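Local atomic coordinates of DegT/DnrJ/EryC1/StrS aminotransferase (Brucella abortus 2308, PDB entry 4QGR), a protein that binds pyridoxal 5'-phosphate and probably works as a transaminase of the DegT/DnrJ/EryC1/StrS family. Residues R272-A277 and K369-I374. Sequence-based numbering, arbitrary orientation.
Sequences RRYNEA and KIIGVI
I370 is the first residue of 369-374 to meet the other helix, and it does so at the phenol end of Y274. Its CD1 makes a van der Waals contact 3.4 Å from Y274 OH, while its CG2 branch comes in at the edge of the ring, near the ring plane, 3.8 Å from Y274 CE1. The hydroxyl's hydrogen bond is with P357 O; this bond and a stack with Y298 restrain the tyrosine ring, against which I370 packs. Just ahead of 369-374 on helix 364-377, D368 OD1 forms a salt bridge with R273 NH2, beside the apolar seam. One residue on from I370, I371 points toward 272-277 and makes contact with A277 and Y274. With CG1 anti to its own carbonyl carbon (chi1 -76°), the longer branch extends to the alanine: I371 CD1 lies 3.6 Å from A277 CB, and I371 CG2 is 3.9 Å from A277 CB. On the Y274 side, I371 CG1 lies at the ring edge, 4.2 Å from Y274 CD1. The backbones come nearest at A277 and I371, CA to CA 6.9 Å, consistent with the small alanine side chain. The axes of 272-277 and 369-374 run roughly parallel, 24° apart in direction and 10.8 Å at closest approach. This is plain apolar helix-helix packing, away from the cofactor, joining the C-terminal end of the long helix 247-278 to helix 364-377 in the C-terminal part of a fold type I (aspartate aminotransferase) chain.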
ATOM      1  N   ARG A 272      29.723 -18.868   1.514  1.00 19.24           N
ATOM      2  CA  ARG A 272      30.629 -19.936   1.978  1.00 21.18           C
ATOM      3  C   ARG A 272      32.072 -19.467   1.940  1.00 21.06           C
ATOM      4  O   ARG A 272      32.858 -19.773   2.827  1.00 21.53           O
ATOM      5  CB  ARG A 272      30.423 -21.228   1.166  1.00 23.14           C
ATOM      6  CG  ARG A 272      29.115 -21.928   1.536  1.00 24.77           C
ATOM      7  CD  ARG A 272      28.866 -23.220   0.746  1.00 27.31           C
ATOM      8  NE  ARG A 272      27.556 -23.809   1.073  1.00 28.48           N
ATOM      9  CZ  ARG A 272      27.297 -24.558   2.156  1.00 30.63           C
ATOM     10  NH1 ARG A 272      28.237 -24.820   3.058  1.00 30.16           N
ATOM     11  NH2 ARG A 272      26.071 -25.040   2.356  1.00 31.66           N
ATOM     12  N   ARG A 273      32.410 -18.702   0.917  1.00 21.00           N
ATOM     13  CA  ARG A 273      33.760 -18.155   0.814  1.00 22.92           C
ATOM     14  C   ARG A 273      34.042 -17.158   1.955  1.00 21.77           C
ATOM     15  O   ARG A 273      35.138 -17.192   2.541  1.00 23.13           O
ATOM     16  CB  ARG A 273      34.008 -17.545  -0.566  1.00 25.08           C
ATOM     17  CG  ARG A 273      35.473 -17.268  -0.864  1.00 27.90           C
ATOM     18  CD  ARG A 273      35.647 -17.082  -2.362  1.00 30.62           C
ATOM     19  NE  ARG A 273      37.056 -16.906  -2.705  1.00 32.93           N
ATOM     20  CZ  ARG A 273      37.686 -15.743  -2.850  1.00 33.93           C
ATOM     21  NH1 ARG A 273      37.052 -14.583  -2.726  1.00 33.88           N
ATOM     22  NH2 ARG A 273      38.980 -15.743  -3.172  1.00 35.14           N
ATOM     23  N   TYR A 274      33.095 -16.289   2.294  1.00 19.94           N
ATOM     24  CA  TYR A 274      33.294 -15.447   3.477  1.00 19.45           C
ATOM     25  C   TYR A 274      33.455 -16.301   4.735  1.00 19.92           C
ATOM     26  O   TYR A 274      34.320 -16.030   5.580  1.00 19.31           O
ATOM     27  CB  TYR A 274      32.086 -14.555   3.730  1.00 18.23           C
ATOM     28  CG  TYR A 274      31.977 -13.196   3.064  1.00 17.24           C
ATOM     29  CD1 TYR A 274      33.038 -12.265   3.057  1.00 17.37           C
ATOM     30  CD2 TYR A 274      30.742 -12.791   2.542  1.00 16.23           C
ATOM     31  CE1 TYR A 274      32.877 -11.005   2.508  1.00 16.96           C
ATOM     32  CE2 TYR A 274      30.556 -11.540   2.001  1.00 15.74           C
ATOM     33  CZ  TYR A 274      31.631 -10.633   1.998  1.00 16.39           C
ATOM     34  OH  TYR A 274      31.428  -9.380   1.493  1.00 16.23           O
ATOM     35  N   ASN A 275      32.576 -17.291   4.903  1.00 19.73           N
ATOM     36  CA  ASN A 275      32.560 -18.053   6.165  1.00 21.22           C
ATOM     37  C   ASN A 275      33.910 -18.749   6.387  1.00 22.46           C
ATOM     38  O   ASN A 275      34.477 -18.629   7.470  1.00 22.09           O
ATOM     39  CB  ASN A 275      31.416 -19.076   6.219  1.00 21.30           C
ATOM     40  CG  ASN A 275      30.046 -18.422   6.464  1.00 20.99           C
ATOM     41  OD1 ASN A 275      29.937 -17.229   6.788  1.00 20.37           O
ATOM     42  ND2 ASN A 275      29.002 -19.220   6.356  1.00 21.43           N
ATOM     43  N   GLU A 276      34.426 -19.405   5.346  1.00 24.38           N
ATOM     44  CA  GLU A 276      35.691 -20.141   5.460  1.00 26.88           C
ATOM     45  C   GLU A 276      36.870 -19.200   5.695  1.00 26.25           C
ATOM     46  O   GLU A 276      37.786 -19.531   6.423  1.00 27.40           O
ATOM     47  CB  GLU A 276      35.921 -21.044   4.233  1.00 29.63           C
ATOM     48  CG  GLU A 276      34.922 -22.201   4.194  1.00 32.01           C
ATOM     49  CD  GLU A 276      34.947 -23.064   5.471  1.00 36.10           C
ATOM     50  OE1 GLU A 276      36.060 -23.432   5.941  1.00 38.80           O
ATOM     51  OE2 GLU A 276      33.859 -23.371   6.027  1.00 40.50           O
ATOM     52  N   ALA A 277      36.821 -17.992   5.135  1.00 24.80           N
ATOM     53  CA  ALA A 277      37.961 -17.087   5.233  1.00 24.78           C
ATOM     54  C   ALA A 277      37.947 -16.289   6.529  1.00 24.35           C
ATOM     55  O   ALA A 277      39.001 -15.816   6.973  1.00 25.58           O
ATOM     56  CB  ALA A 277      37.986 -16.149   4.035  1.00 25.26           C
ATOM     57  N   LYS A 369      39.292  -8.283  -1.049  1.00 24.56           N
ATOM     58  CA  LYS A 369      39.652  -7.023  -0.441  1.00 24.49           C
ATOM     59  C   LYS A 369      38.937  -6.892   0.899  1.00 22.56           C
ATOM     60  O   LYS A 369      39.544  -6.499   1.927  1.00 21.13           O
ATOM     61  CB  LYS A 369      39.274  -5.867  -1.360  1.00 26.05           C
ATOM     62  CG  LYS A 369      39.749  -4.523  -0.850  1.00 28.34           C
ATOM     63  CD  LYS A 369      39.027  -3.369  -1.525  1.00 29.64           C
ATOM     64  CE  LYS A 369      39.775  -2.072  -1.240  1.00 32.72           C
ATOM     65  NZ  LYS A 369      38.995  -0.870  -1.681  1.00 34.47           N
ATOM     66  N   ILE A 370      37.655  -7.260   0.895  1.00 20.64           N
ATOM     67  CA  ILE A 370      36.856  -7.180   2.111  1.00 19.97           C
ATOM     68  C   ILE A 370      37.450  -8.122   3.150  1.00 19.83           C
ATOM     69  O   ILE A 370      37.694  -7.733   4.279  1.00 19.37           O
ATOM     70  CB  ILE A 370      35.368  -7.514   1.831  1.00 19.46           C
ATOM     71  CG1 ILE A 370      34.717  -6.463   0.916  1.00 19.45           C
ATOM     72  CG2 ILE A 370      34.585  -7.610   3.120  1.00 19.25           C
ATOM     73  CD1 ILE A 370      33.478  -6.933   0.205  1.00 19.58           C
ATOM     74  N   ILE A 371      37.692  -9.366   2.763  1.00 20.35           N
ATOM     75  CA  ILE A 371      38.314 -10.333   3.674  1.00 21.17           C
ATOM     76  C   ILE A 371      39.620  -9.775   4.242  1.00 21.94           C
ATOM     77  O   ILE A 371      39.893  -9.903   5.425  1.00 22.76           O
ATOM     78  CB  ILE A 371      38.518 -11.709   2.983  1.00 21.85           C
ATOM     79  CG1 ILE A 371      37.187 -12.427   2.904  1.00 22.01           C
ATOM     80  CG2 ILE A 371      39.531 -12.584   3.714  1.00 22.99           C
ATOM     81  CD1 ILE A 371      37.121 -13.473   1.813  1.00 22.95           C
ATOM     82  N   GLY A 372      40.415  -9.166   3.392  1.00 22.25           N
ATOM     83  CA  GLY A 372      41.728  -8.680   3.791  1.00 23.16           C
ATOM     84  C   GLY A 372      41.623  -7.598   4.855  1.00 23.00           C
ATOM     85  O   GLY A 372      42.408  -7.543   5.780  1.00 22.98           O
ATOM     86  N   VAL A 373      40.656  -6.713   4.708  1.00 22.78           N
ATOM     87  CA  VAL A 373      40.557  -5.600   5.627  1.00 23.09           C
ATOM     88  C   VAL A 373      40.104  -6.110   6.979  1.00 22.89           C
ATOM     89  O   VAL A 373      40.625  -5.668   8.022  1.00 22.57           O
ATOM     90  CB  VAL A 373      39.604  -4.503   5.085  1.00 23.76           C
ATOM     91  CG1 VAL A 373      39.370  -3.424   6.135  1.00 24.46           C
ATOM     92  CG2 VAL A 373      40.166  -3.886   3.823  1.00 23.96           C
ATOM     93  N   ILE A 374      39.156  -7.058   6.976  1.00 22.16           N
ATOM     94  CA  ILE A 374      38.633  -7.596   8.217  1.00 22.06           C
ATOM     95  C   ILE A 374      39.740  -8.368   8.974  1.00 23.70           C
ATOM     96  O   ILE A 374      39.934  -8.168  10.177  1.00 24.21           O
ATOM     97  CB  ILE A 374      37.389  -8.484   7.972  1.00 21.28           C
ATOM     98  CG1 ILE A 374      36.255  -7.637   7.384  1.00 20.86           C
ATOM     99  CG2 ILE A 374      36.930  -9.162   9.269  1.00 21.82           C
ATOM    100  CD1 ILE A 374      35.048  -8.414   6.921  1.00 19.59           C
TER